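Local coordinates for laccase (Uncultured bacterium, PDB 4F7K), which probably couples the one-electron oxidation of phenolic and related substrates to the four-electron reduction of dioxygen to water, as a multicopper oxidase, at residues L6-V11 / L26-G31; D71-M76 / N395-C400; N166-L171 / Y256-I261; R348-I353 / H401-Q406. All coordinates share one frame; numbering follows the deposited sequence.

Contact 1 (L6-V11 / L26-G31); sequences LVAQPV and LGFNGG
Strand 6-11 runs antiparallel to strand 26-28, with Ala8 facing Phe28 as a non-hydrogen-bonded pair and Gln9 facing Gly27 as a hydrogen-bonded one, joined by Gln9 N to Gly27 O at 2.7 Å and Gly27 N to Gln9 O at 2.8 Å. Past Phe28 the chain swings into a type I' turn ending at Gly31, and Asn29 continues the ladder with its side chain. Its CG lies anti to the carbonyl carbon (chi1 -74°), folding the amide back toward the partner strand, where OD1 takes the Val7 N-H at 2.9 Å while Asn29 N donates to Val7 O at 3.0 Å. One residue thus uses both polar groups of Val7. On the face shared by Ala8 and Phe28, the phenyl ring is touched near one side: Leu6 CG lies 3.5 Å from Phe28 CD1, and the methyl of Ala8 sits 3.8 Å from Phe28 CE1. Were Phe28 an alanine, a gap would probably open beside Leu6 and Ala8, which would lose their aromatic partner. Val11 points toward the other strand and sets CG2 3.5 Å from Gly27 N, where a side chain on Gly27 would collide with it. The two strands form a hairpin at the edge of a four-stranded sheet; strand 44-51 pairs with the far side of strand 4-13, and Phe28 meets Phe49 of that strand and, edge-to-face, Tyr101 of strand 97-103.

Contact 2 (D71-M76 / N395-C400); sequences DGVPGM and NWLLHC
Asp71 meets Trp396 at the six-membered part of the indole, its CG 3.6 Å from CZ3. The carboxylate plane is turned 70° from the ring, and OD1 lies in the indole plane at its edge. With CG anti to the backbone N (chi1 -168°), the acid reaches across from the loop toward strand 395-402, and its other oxygen, OD2, takes a hydrogen bond from a water at 2.6 Å. That water also donates to Asn395 O at 2.9 Å and accepts from Leu397 N at 3.0 Å, so one molecule ties the carboxylate to two backbone groups flanking Trp396. A second partner of OD2 is His356 ND1, and the carbonyl of Asp71 receives His60 ND1. Replacing Asp71 with an alanine is likely to leave both the water and His356 ND1 without their acceptor and the indole edge without its neighbour. Farther along the loop, Met76 crosses Asn395 at about a right angle, its CG 3.7 Å from Asn395 O and its SD 3.9 Å from Asn395 CB. Val73 CG2 rests more loosely on Leu397 CB, at 4.4 Å. The direct contacts are van der Waals in kind, while the polar link runs through the water and the carboxylate; an acid placed between histidines in an Asp-Gly-Val-Pro segment is consistent with the second-shell aspartate beside the trinuclear copper cluster of related oxidases.

Contact 3 (N166-L171 / Y256-I261); sequences NFARAL and YLLGEI
Leu258 O receives the N-H of Ala170 at 2.9 Å, and the CA of Arg169 lies against the same oxygen at 3.4 Å. The N-H points almost straight at its target (173°), yet the donor stands 58° out of the carbonyl plane, consistent with an isolated bond between strands of different sheets. The second bond goes to a side chain: Ala168 N donates to Tyr256 OH at 3.1 Å. Tyr256 holds CG anti to its backbone N, which carries the phenol across to the neighbouring backbone, where Ala168 O lies at the ring edge in its plane, 3.3 Å from CE2. These two segments belong to the outermost strands of two different sheets, 167-173 and 256-261; the segments 167-171 and 256-261 run nearly parallel, at 20°, and so the sheets meet along one margin of what is, by family, the middle cupredoxin-like beta-sandwich. Apolar side chains fill in between the polar links. Leu258 CD2 rests on the methyl of Ala168 at 3.8 Å, and its CB meets Ala170 CB at the same separation. Gly259 follows, in a position where a side chain would run into Ala170 O. Outward of the seam, Arg169 bends at its third torsion and lays one face of the guanidinium over Leu171 CD2, 3.5 Å above the plane, while NH1 makes weak hydrogen bonds to the carbonyls of Gln14 and Ile15.

Contact 4 (R348-I353 / H401-Q406); sequences RFPHGI and HMLGHQ
Phe349 and His405 each carry CG anti to their own carbonyl carbon (chi1 -71° and -69°), and these torsions bring the two rings together in a T-shaped pair. The imidazole supplies the edge: His405 CE1 stands 3.4 Å above the phenyl plane, over its centre, with the planes at 69°. The orientation of the His405 ring is set by ND1, next to CE1, which donates to Leu403 O at 2.9 Å within the type II turn from Met402 to His405. His351 is held in a related way, its ND1 giving a hydrogen bond to Phe349 O at 3.0 Å. Against one face of that imidazole Met402 lays its CB as a CH-pi contact, 3.8 Å from the ring centroid and displaced toward the rim. Beneath these rings the backbones pair antiparallel. Gly352 N to His401 O and His401 N to Gly352 O both measure 2.7 Å, and Leu403 N reaches Pro350 O at 3.1 Å. Leu403 CD1 then tucks over the backbone, 3.4 Å from Gly352 N. The imidazole of His401 belongs to the opposite face from His351 and Met402, and its NE2 donates to Asp194, which also takes the N-H of Gly404. With both ND1 atoms bonded to Phe349 O and Leu403 O, His351 and His405 are not posed as metal ligands here. By sequence, however, this segment completes the His-Cys-His-x3-His signature of multicopper oxidases, in which Cys400, His405 and His351 would correspond to type 1 copper ligands of relatives, and His399 and His401 to trinuclear-cluster histidines.

How the contacts relate
Contacts 2 and 4 share strand 395-402 and touch where Leu398 packs on Ile353; both lie where related oxidases hold their copper, and none of their touching residues is exposed. Contact 1, by contrast, has three exposed residues, two of them in its turn, and contact 3 lies across the centre of the chain from contact 2, about 32 Å between centres. Regular strand pairing dominates contact 1 and the backbone of contact 4, whereas contact 3 joins edges of separate sheets through two isolated bonds. Contact 2 alone relies on a bridging water, and contact 4 is the one rich in histidine and aromatic packing.

Contact 1 (L6-V11 / L26-G31)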
loop_
_atom_site.group_PDB
_atom_site.type_symbol
_atom_site.label_atom_id
_atom_site.label_comp_id
_atom_site.label_asym_id
_atom_site.label_seq_id
_atom_site.Cartn_x
_atom_site.Cartn_y
_atom_site.Cartn_z
ATOM N N LEU A 6 -4.796 4.791 18.490
ATOM C CA LEU A 6 -4.750 3.700 17.537
ATOM C C LEU A 6 -4.374 2.440 18.312
ATOM O O LEU A 6 -3.197 2.237 18.660
ATOM C CB LEU A 6 -3.729 3.984 16.442
ATOM C CG LEU A 6 -3.603 2.978 15.311
ATOM C CD1 LEU A 6 -4.910 2.847 14.471
ATOM C CD2 LEU A 6 -2.434 3.363 14.434
ATOM N N VAL A 7 -5.382 1.625 18.627
ATOM C CA VAL A 7 -5.165 0.512 19.531
ATOM C C VAL A 7 -5.068 -0.777 18.757
ATOM O O VAL A 7 -6.049 -1.193 18.161
ATOM C CB VAL A 7 -6.272 0.385 20.609
ATOM C CG1 VAL A 7 -5.816 -0.582 21.699
ATOM C CG2 VAL A 7 -6.620 1.786 21.238
ATOM N N ALA A 8 -3.881 -1.376 18.734
ATOM C CA ALA A 8 -3.704 -2.715 18.164
ATOM C C ALA A 8 -4.312 -3.725 19.172
ATOM O O ALA A 8 -3.909 -3.753 20.341
ATOM C CB ALA A 8 -2.208 -2.995 17.873
ATOM N N GLN A 9 -5.342 -4.466 18.761
ATOM C CA GLN A 9 -6.042 -5.382 19.686
ATOM C C GLN A 9 -6.707 -6.579 18.997
ATOM O O GLN A 9 -6.889 -6.566 17.790
ATOM C CB GLN A 9 -7.119 -4.627 20.495
ATOM C CG GLN A 9 -8.067 -3.840 19.547
ATOM C CD GLN A 9 -8.978 -2.911 20.254
ATOM O OE1 GLN A 9 -8.945 -2.784 21.498
ATOM N NE2 GLN A 9 -9.818 -2.260 19.493
ATOM N N PRO A 10 -7.122 -7.606 19.788
ATOM C CA PRO A 10 -7.929 -8.662 19.156
ATOM C C PRO A 10 -9.256 -8.088 18.661
ATOM O O PRO A 10 -9.868 -7.269 19.326
ATOM C CB PRO A 10 -8.188 -9.667 20.282
ATOM C CG PRO A 10 -7.030 -9.383 21.313
ATOM C CD PRO A 10 -6.821 -7.869 21.205
ATOM N N VAL A 11 -9.722 -8.551 17.518
ATOM C CA VAL A 11 -10.941 -8.041 16.937
ATOM C C VAL A 11 -11.538 -9.191 16.153
ATOM O O VAL A 11 -10.930 -10.267 16.069
ATOM C CB VAL A 11 -10.586 -6.925 15.922
ATOM C CG1 VAL A 11 -9.775 -5.785 16.637
ATOM C CG2 VAL A 11 -9.798 -7.560 14.706
ATOM N N LEU A 26 -6.095 -9.953 14.767
ATOM C CA LEU A 26 -5.632 -8.668 15.355
ATOM C C LEU A 26 -6.023 -7.542 14.454
ATOM O O LEU A 26 -5.946 -7.674 13.253
ATOM C CB LEU A 26 -4.110 -8.668 15.679
ATOM C CG LEU A 26 -3.572 -9.840 16.524
ATOM C CD1 LEU A 26 -2.051 -9.747 16.652
ATOM C CD2 LEU A 26 -4.232 -9.972 17.935
ATOM N N GLY A 27 -6.476 -6.430 15.019
ATOM C CA GLY A 27 -6.765 -5.251 14.229
ATOM C C GLY A 27 -6.583 -3.999 15.053
ATOM O O GLY A 27 -5.948 -4.019 16.122
ATOM N N PHE A 28 -7.201 -2.914 14.599
ATOM C CA PHE A 28 -7.032 -1.624 15.223
ATOM C C PHE A 28 -8.405 -1.094 15.504
ATOM O O PHE A 28 -9.243 -1.059 14.603
ATOM C CB PHE A 28 -6.349 -0.619 14.251
ATOM C CG PHE A 28 -4.879 -0.817 14.087
ATOM C CD1 PHE A 28 -3.996 -0.492 15.105
ATOM C CD2 PHE A 28 -4.377 -1.334 12.910
ATOM C CE1 PHE A 28 -2.597 -0.682 14.915
ATOM C CE2 PHE A 28 -3.022 -1.530 12.726
ATOM C CZ PHE A 28 -2.135 -1.182 13.713
ATOM N N ASN A 29 -8.619 -0.636 16.722
ATOM C CA ASN A 29 -9.854 0.067 17.080
ATOM C C ASN A 29 -11.156 -0.714 16.803
ATOM O O ASN A 29 -12.145 -0.145 16.279
ATOM C CB ASN A 29 -9.893 1.457 16.404
ATOM C CG ASN A 29 -8.954 2.462 17.060
ATOM O OD1 ASN A 29 -8.167 2.128 17.932
ATOM N ND2 ASN A 29 -9.050 3.704 16.655
ATOM N N GLY A 30 -11.145 -2.006 17.132
ATOM C CA GLY A 30 -12.376 -2.832 17.116
ATOM C C GLY A 30 -12.643 -3.464 15.752
ATOM O O GLY A 30 -13.673 -4.097 15.570
ATOM N N GLY A 31 -11.715 -3.306 14.791
ATOM C CA GLY A 31 -11.926 -3.866 13.421
ATOM C C GLY A 31 -10.653 -4.096 12.627
ATOM O O GLY A 31 -9.571 -3.695 13.055
#

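Contact 2 (D71-M76 / N395-C400)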
loop_
_atom_site.group_PDB
_atom_site.type_symbol
_atom_site.label_atom_id
_atom_site.label_comp_id
_atom_site.label_asym_id
_atom_site.label_seq_id
_atom_site.Cartn_x
_atom_site.Cartn_y
_atom_site.Cartn_z
ATOM N N ASP A 71 9.312 6.463 11.758
ATOM C CA ASP A 71 9.193 5.505 10.637
ATOM C C ASP A 71 8.693 4.113 11.077
ATOM O O ASP A 71 8.176 3.340 10.265
ATOM C CB ASP A 71 10.556 5.381 9.954
ATOM C CG ASP A 71 10.506 4.652 8.605
ATOM O OD1 ASP A 71 9.658 4.988 7.752
ATOM O OD2 ASP A 71 11.355 3.749 8.382
ATOM N N GLY A 72 8.881 3.794 12.356
ATOM C CA GLY A 72 8.291 2.592 12.962
ATOM C C GLY A 72 9.092 1.317 12.772
ATOM O O GLY A 72 8.524 0.244 12.611
ATOM N N VAL A 73 10.416 1.426 12.808
ATOM C CA VAL A 73 11.302 0.276 12.646
ATOM C C VAL A 73 12.041 0.014 13.958
ATOM O O VAL A 73 13.054 0.643 14.213
ATOM C CB VAL A 73 12.329 0.492 11.475
ATOM C CG1 VAL A 73 13.197 -0.764 11.266
ATOM C CG2 VAL A 73 11.607 0.840 10.198
ATOM N N PRO A 74 11.538 -0.924 14.796
ATOM C CA PRO A 74 12.213 -1.274 16.063
ATOM C C PRO A 74 13.688 -1.657 15.883
ATOM O O PRO A 74 14.029 -2.341 14.922
ATOM C CB PRO A 74 11.409 -2.478 16.556
ATOM C CG PRO A 74 10.032 -2.188 16.057
ATOM C CD PRO A 74 10.278 -1.677 14.646
ATOM N N GLY A 75 14.547 -1.193 16.788
ATOM C CA GLY A 75 15.987 -1.467 16.721
ATOM C C GLY A 75 16.755 -0.577 15.748
ATOM O O GLY A 75 17.979 -0.696 15.617
ATOM N N MET A 76 16.038 0.298 15.049
ATOM C CA MET A 76 16.648 1.207 14.098
ATOM C C MET A 76 16.141 2.629 14.297
ATOM O O MET A 76 16.915 3.583 14.300
ATOM C CB MET A 76 16.343 0.758 12.672
ATOM C CG MET A 76 16.706 1.795 11.622
ATOM S SD MET A 76 17.473 1.042 10.185
ATOM C CE MET A 76 18.960 0.460 10.981
ATOM N N ASN A 395 18.203 6.684 9.133
ATOM C CA ASN A 395 18.485 5.257 8.905
ATOM C C ASN A 395 17.208 4.563 8.433
ATOM O O ASN A 395 16.181 4.564 9.152
ATOM C CB ASN A 395 19.030 4.628 10.180
ATOM C CG ASN A 395 20.369 5.242 10.604
ATOM O OD1 ASN A 395 20.662 5.382 11.791
ATOM N ND2 ASN A 395 21.158 5.644 9.634
ATOM N N TRP A 396 17.280 4.044 7.200
ATOM C CA TRP A 396 16.124 3.647 6.422
ATOM C C TRP A 396 16.186 2.216 5.903
ATOM O O TRP A 396 16.934 1.903 4.975
ATOM C CB TRP A 396 15.925 4.579 5.239
ATOM C CG TRP A 396 15.840 5.983 5.649
ATOM C CD1 TRP A 396 16.834 6.905 5.598
ATOM C CD2 TRP A 396 14.692 6.658 6.181
ATOM N NE1 TRP A 396 16.383 8.117 6.043
ATOM C CE2 TRP A 396 15.073 8.004 6.408
ATOM C CE3 TRP A 396 13.378 6.266 6.469
ATOM C CZ2 TRP A 396 14.200 8.959 6.925
ATOM C CZ3 TRP A 396 12.491 7.231 6.992
ATOM C CH2 TRP A 396 12.911 8.565 7.200
ATOM N N LEU A 397 15.350 1.370 6.488
ATOM C CA LEU A 397 15.154 0.012 6.014
ATOM C C LEU A 397 14.944 -0.057 4.508
ATOM O O LEU A 397 14.171 0.701 3.945
ATOM C CB LEU A 397 13.948 -0.607 6.737
ATOM C CG LEU A 397 13.673 -2.108 6.604
ATOM C CD1 LEU A 397 14.740 -2.937 7.300
ATOM C CD2 LEU A 397 12.309 -2.419 7.221
ATOM N N LEU A 398 15.670 -0.961 3.869
ATOM C CA LEU A 398 15.337 -1.431 2.532
ATOM C C LEU A 398 14.871 -2.888 2.719
ATOM O O LEU A 398 15.623 -3.773 3.136
ATOM C CB LEU A 398 16.513 -1.306 1.573
ATOM C CG LEU A 398 16.420 -1.698 0.098
ATOM C CD1 LEU A 398 15.294 -1.018 -0.640
ATOM C CD2 LEU A 398 17.733 -1.334 -0.589
ATOM N N HIS A 399 13.597 -3.108 2.464
ATOM C CA HIS A 399 12.975 -4.358 2.848
ATOM C C HIS A 399 12.710 -5.172 1.604
ATOM O O HIS A 399 11.969 -4.734 0.747
ATOM C CB HIS A 399 11.685 -4.086 3.637
ATOM C CG HIS A 399 10.996 -5.322 4.122
ATOM N ND1 HIS A 399 11.667 -6.502 4.377
ATOM C CD2 HIS A 399 9.696 -5.561 4.416
ATOM C CE1 HIS A 399 10.812 -7.415 4.793
ATOM N NE2 HIS A 399 9.608 -6.870 4.825
ATOM N N CYS A 400 13.355 -6.339 1.503
ATOM C CA CYS A 400 13.113 -7.247 0.393
ATOM C C CYS A 400 12.414 -8.484 0.917
ATOM O O CYS A 400 12.967 -9.214 1.748
ATOM C CB CYS A 400 14.420 -7.609 -0.308
ATOM S SG CYS A 400 15.336 -6.107 -0.830
HETATM O O HOH W 1 13.840 2.933 8.618
#

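Contact 3 (N166-L171 / Y256-I261)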
loop_
_atom_site.group_PDB
_atom_site.type_symbol
_atom_site.label_atom_id
_atom_site.label_comp_id
_atom_site.label_asym_id
_atom_site.label_seq_id
_atom_site.Cartn_x
_atom_site.Cartn_y
_atom_site.Cartn_z
ATOM N N ASN A 166 -6.667 -19.004 -2.693
ATOM C CA ASN A 166 -8.066 -19.340 -2.812
ATOM C C ASN A 166 -9.131 -18.261 -2.528
ATOM O O ASN A 166 -10.062 -18.115 -3.318
ATOM C CB ASN A 166 -8.397 -20.647 -2.074
ATOM C CG ASN A 166 -9.537 -21.361 -2.726
ATOM O OD1 ASN A 166 -10.129 -20.828 -3.664
ATOM N ND2 ASN A 166 -9.850 -22.577 -2.274
ATOM N N PHE A 167 -9.045 -17.576 -1.393
ATOM C CA PHE A 167 -10.057 -16.584 -1.072
ATOM C C PHE A 167 -9.417 -15.202 -1.071
ATOM O O PHE A 167 -8.583 -14.908 -0.243
ATOM C CB PHE A 167 -10.756 -16.896 0.264
ATOM C CG PHE A 167 -12.033 -16.132 0.454
ATOM C CD1 PHE A 167 -13.170 -16.466 -0.284
ATOM C CD2 PHE A 167 -12.088 -15.036 1.322
ATOM C CE1 PHE A 167 -14.349 -15.734 -0.141
ATOM C CE2 PHE A 167 -13.251 -14.293 1.476
ATOM C CZ PHE A 167 -14.382 -14.627 0.744
ATOM N N ALA A 168 -9.767 -14.390 -2.058
ATOM C CA ALA A 168 -9.207 -13.051 -2.218
ATOM C C ALA A 168 -10.403 -12.122 -2.256
ATOM O O ALA A 168 -11.417 -12.498 -2.793
ATOM C CB ALA A 168 -8.406 -12.981 -3.497
ATOM N N ARG A 169 -10.312 -10.962 -1.609
ATOM C CA ARG A 169 -11.388 -9.993 -1.619
ATOM C C ARG A 169 -10.867 -8.595 -1.721
ATOM O O ARG A 169 -9.810 -8.292 -1.169
ATOM C CB ARG A 169 -12.207 -10.036 -0.330
ATOM C CG ARG A 169 -13.438 -10.875 -0.406
ATOM C CD ARG A 169 -14.170 -10.785 0.904
ATOM N NE ARG A 169 -15.118 -9.710 0.841
ATOM C CZ ARG A 169 -15.774 -9.203 1.874
ATOM N NH1 ARG A 169 -15.600 -9.685 3.122
ATOM N NH2 ARG A 169 -16.611 -8.192 1.641
ATOM N N ALA A 170 -11.649 -7.766 -2.401
ATOM C CA ALA A 170 -11.498 -6.330 -2.432
ATOM C C ALA A 170 -12.483 -5.734 -1.421
ATOM O O ALA A 170 -13.666 -5.795 -1.612
ATOM C CB ALA A 170 -11.819 -5.808 -3.850
ATOM N N LEU A 171 -11.976 -5.170 -0.339
ATOM C CA LEU A 171 -12.808 -4.552 0.679
ATOM C C LEU A 171 -12.948 -3.094 0.347
ATOM O O LEU A 171 -11.946 -2.418 0.111
ATOM C CB LEU A 171 -12.164 -4.694 2.051
ATOM C CG LEU A 171 -11.896 -6.159 2.432
ATOM C CD1 LEU A 171 -11.054 -6.255 3.679
ATOM C CD2 LEU A 171 -13.191 -6.899 2.672
ATOM N N TYR A 256 -12.078 -14.133 -11.673
ATOM C CA TYR A 256 -12.430 -14.303 -10.270
ATOM C C TYR A 256 -12.965 -12.946 -9.769
ATOM O O TYR A 256 -12.279 -11.933 -9.896
ATOM C CB TYR A 256 -11.166 -14.730 -9.496
ATOM C CG TYR A 256 -11.381 -14.896 -8.009
ATOM C CD1 TYR A 256 -11.683 -16.147 -7.480
ATOM C CD2 TYR A 256 -11.281 -13.817 -7.142
ATOM C CE1 TYR A 256 -11.897 -16.315 -6.139
ATOM C CE2 TYR A 256 -11.495 -13.979 -5.773
ATOM C CZ TYR A 256 -11.804 -15.235 -5.299
ATOM O OH TYR A 256 -12.007 -15.444 -3.991
ATOM N N LEU A 257 -14.167 -12.901 -9.207
ATOM C CA LEU A 257 -14.677 -11.612 -8.690
ATOM C C LEU A 257 -14.165 -11.301 -7.269
ATOM O O LEU A 257 -14.546 -11.991 -6.318
ATOM C CB LEU A 257 -16.224 -11.553 -8.735
ATOM C CG LEU A 257 -16.931 -10.232 -8.375
ATOM C CD1 LEU A 257 -16.536 -9.113 -9.337
ATOM C CD2 LEU A 257 -18.476 -10.414 -8.386
ATOM N N LEU A 258 -13.295 -10.281 -7.158
ATOM C CA LEU A 258 -12.767 -9.760 -5.865
ATOM C C LEU A 258 -13.823 -9.029 -5.033
ATOM O O LEU A 258 -13.845 -9.119 -3.804
ATOM C CB LEU A 258 -11.596 -8.810 -6.097
ATOM C CG LEU A 258 -10.394 -9.384 -6.852
ATOM C CD1 LEU A 258 -9.429 -8.251 -7.271
ATOM C CD2 LEU A 258 -9.693 -10.380 -5.955
ATOM N N GLY A 259 -14.692 -8.294 -5.719
ATOM C CA GLY A 259 -15.772 -7.589 -5.053
ATOM C C GLY A 259 -16.380 -6.587 -6.006
ATOM O O GLY A 259 -15.944 -6.472 -7.151
ATOM N N GLU A 260 -17.380 -5.856 -5.521
ATOM C CA GLU A 260 -18.116 -4.900 -6.339
ATOM C C GLU A 260 -18.695 -3.740 -5.541
ATOM O O GLU A 260 -18.802 -3.789 -4.315
ATOM C CB GLU A 260 -19.208 -5.603 -7.164
ATOM C CG GLU A 260 -20.192 -6.431 -6.361
ATOM C CD GLU A 260 -20.932 -7.433 -7.226
ATOM O OE1 GLU A 260 -20.518 -7.652 -8.389
ATOM O OE2 GLU A 260 -21.946 -7.994 -6.750
ATOM N N ILE A 261 -19.025 -2.677 -6.259
ATOM C CA ILE A 261 -19.682 -1.522 -5.688
ATOM C C ILE A 261 -21.041 -1.518 -6.378
ATOM O O ILE A 261 -21.118 -1.323 -7.590
ATOM C CB ILE A 261 -18.894 -0.225 -5.991
ATOM C CG1 ILE A 261 -17.507 -0.299 -5.349
ATOM C CG2 ILE A 261 -19.650 1.003 -5.518
ATOM C CD1 ILE A 261 -16.561 0.741 -5.822
#

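Contact 4 (R348-I353 / H401-Q406)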
loop_
_atom_site.group_PDB
_atom_site.type_symbol
_atom_site.label_atom_id
_atom_site.label_comp_id
_atom_site.label_asym_id
_atom_site.label_seq_id
_atom_site.Cartn_x
_atom_site.Cartn_y
_atom_site.Cartn_z
ATOM N N ARG A 348 14.068 -18.473 -7.406
ATOM C CA ARG A 348 12.835 -18.875 -8.143
ATOM C C ARG A 348 11.541 -18.132 -7.760
ATOM O O ARG A 348 10.483 -18.332 -8.373
ATOM C CB ARG A 348 12.615 -20.380 -8.025
ATOM C CG ARG A 348 13.734 -21.212 -8.637
ATOM C CD ARG A 348 13.711 -22.632 -8.072
ATOM N NE ARG A 348 12.446 -23.320 -8.338
ATOM C CZ ARG A 348 12.045 -23.730 -9.547
ATOM N NH1 ARG A 348 12.793 -23.522 -10.625
ATOM N NH2 ARG A 348 10.885 -24.352 -9.685
ATOM N N PHE A 349 11.639 -17.239 -6.779
ATOM C CA PHE A 349 10.475 -16.509 -6.295
ATOM C C PHE A 349 10.621 -14.993 -6.426
ATOM O O PHE A 349 11.696 -14.427 -6.133
ATOM C CB PHE A 349 10.143 -16.936 -4.864
ATOM C CG PHE A 349 9.591 -18.323 -4.778
ATOM C CD1 PHE A 349 8.217 -18.538 -4.739
ATOM C CD2 PHE A 349 10.438 -19.427 -4.784
ATOM C CE1 PHE A 349 7.706 -19.853 -4.689
ATOM C CE2 PHE A 349 9.921 -20.741 -4.733
ATOM C CZ PHE A 349 8.568 -20.938 -4.682
ATOM N N PRO A 350 9.555 -14.330 -6.884
ATOM C CA PRO A 350 9.508 -12.852 -6.945
ATOM C C PRO A 350 9.662 -12.257 -5.544
ATOM O O PRO A 350 9.201 -12.871 -4.577
ATOM C CB PRO A 350 8.098 -12.569 -7.476
ATOM C CG PRO A 350 7.319 -13.850 -7.161
ATOM C CD PRO A 350 8.290 -14.941 -7.334
ATOM N N HIS A 351 10.341 -11.115 -5.449
ATOM C CA HIS A 351 10.530 -10.428 -4.194
ATOM C C HIS A 351 9.880 -9.073 -4.271
ATOM O O HIS A 351 10.011 -8.393 -5.288
ATOM C CB HIS A 351 12.010 -10.171 -3.909
ATOM C CG HIS A 351 12.756 -11.361 -3.408
ATOM N ND1 HIS A 351 12.842 -12.538 -4.123
ATOM C CD2 HIS A 351 13.467 -11.553 -2.271
ATOM C CE1 HIS A 351 13.568 -13.413 -3.445
ATOM N NE2 HIS A 351 13.970 -12.838 -2.323
ATOM N N GLY A 352 9.170 -8.699 -3.207
ATOM C CA GLY A 352 8.655 -7.360 -3.054
ATOM C C GLY A 352 9.716 -6.486 -2.396
ATOM O O GLY A 352 10.347 -6.891 -1.422
ATOM N N ILE A 353 9.935 -5.304 -2.909
ATOM C CA ILE A 353 11.022 -4.448 -2.391
ATOM C C ILE A 353 10.474 -3.116 -1.945
ATOM O O ILE A 353 9.910 -2.392 -2.747
ATOM C CB ILE A 353 12.039 -4.159 -3.515
ATOM C CG1 ILE A 353 12.487 -5.485 -4.173
ATOM C CG2 ILE A 353 13.213 -3.263 -3.029
ATOM C CD1 ILE A 353 13.740 -6.149 -3.519
ATOM N N HIS A 401 11.190 -8.703 0.465
ATOM C CA HIS A 401 10.407 -9.847 0.946
ATOM C C HIS A 401 10.213 -10.851 -0.173
ATOM O O HIS A 401 9.643 -10.514 -1.214
ATOM C CB HIS A 401 9.039 -9.403 1.480
ATOM C CG HIS A 401 8.145 -10.537 1.891
ATOM N ND1 HIS A 401 8.360 -11.281 3.033
ATOM C CD2 HIS A 401 7.015 -11.032 1.330
ATOM C CE1 HIS A 401 7.406 -12.190 3.150
ATOM N NE2 HIS A 401 6.580 -12.062 2.127
ATOM N N MET A 402 10.677 -12.075 0.064
ATOM C CA MET A 402 10.375 -13.195 -0.807
ATOM C C MET A 402 8.898 -13.641 -0.644
ATOM O O MET A 402 8.463 -14.078 0.437
ATOM C CB MET A 402 11.350 -14.366 -0.578
ATOM C CG MET A 402 11.230 -15.524 -1.653
ATOM S SD MET A 402 12.523 -16.810 -1.368
ATOM C CE MET A 402 11.999 -18.117 -2.424
ATOM N N LEU A 403 8.152 -13.511 -1.732
ATOM C CA LEU A 403 6.743 -13.846 -1.740
ATOM C C LEU A 403 6.529 -15.328 -1.381
ATOM O O LEU A 403 7.183 -16.219 -1.935
ATOM C CB LEU A 403 6.124 -13.499 -3.090
ATOM C CG LEU A 403 5.556 -12.062 -3.223
ATOM C CD1 LEU A 403 6.585 -10.950 -3.115
ATOM C CD2 LEU A 403 4.727 -11.894 -4.483
ATOM N N GLY A 404 5.647 -15.572 -0.415
ATOM C CA GLY A 404 5.261 -16.918 -0.061
ATOM C C GLY A 404 6.187 -17.488 0.980
ATOM O O GLY A 404 6.101 -18.657 1.331
ATOM N N HIS A 405 7.092 -16.662 1.465
ATOM C CA HIS A 405 8.104 -17.146 2.366
ATOM C C HIS A 405 8.135 -16.350 3.658
ATOM O O HIS A 405 7.938 -15.133 3.677
ATOM C CB HIS A 405 9.470 -17.215 1.663
ATOM C CG HIS A 405 9.533 -18.281 0.608
ATOM N ND1 HIS A 405 8.883 -18.171 -0.605
ATOM C CD2 HIS A 405 10.132 -19.497 0.604
ATOM C CE1 HIS A 405 9.091 -19.266 -1.314
ATOM N NE2 HIS A 405 9.852 -20.083 -0.609
ATOM N N GLN A 406 8.378 -17.069 4.739
ATOM C CA GLN A 406 8.453 -16.485 6.055
ATOM C C GLN A 406 9.808 -15.842 6.245
ATOM O O GLN A 406 10.807 -16.515 6.449
ATOM C CB GLN A 406 8.228 -17.560 7.103
ATOM C CG GLN A 406 6.804 -17.663 7.548
ATOM C CD GLN A 406 6.423 -16.510 8.423
ATOM O OE1 GLN A 406 7.191 -15.567 8.576
ATOM N NE2 GLN A 406 5.235 -16.572 9.010
#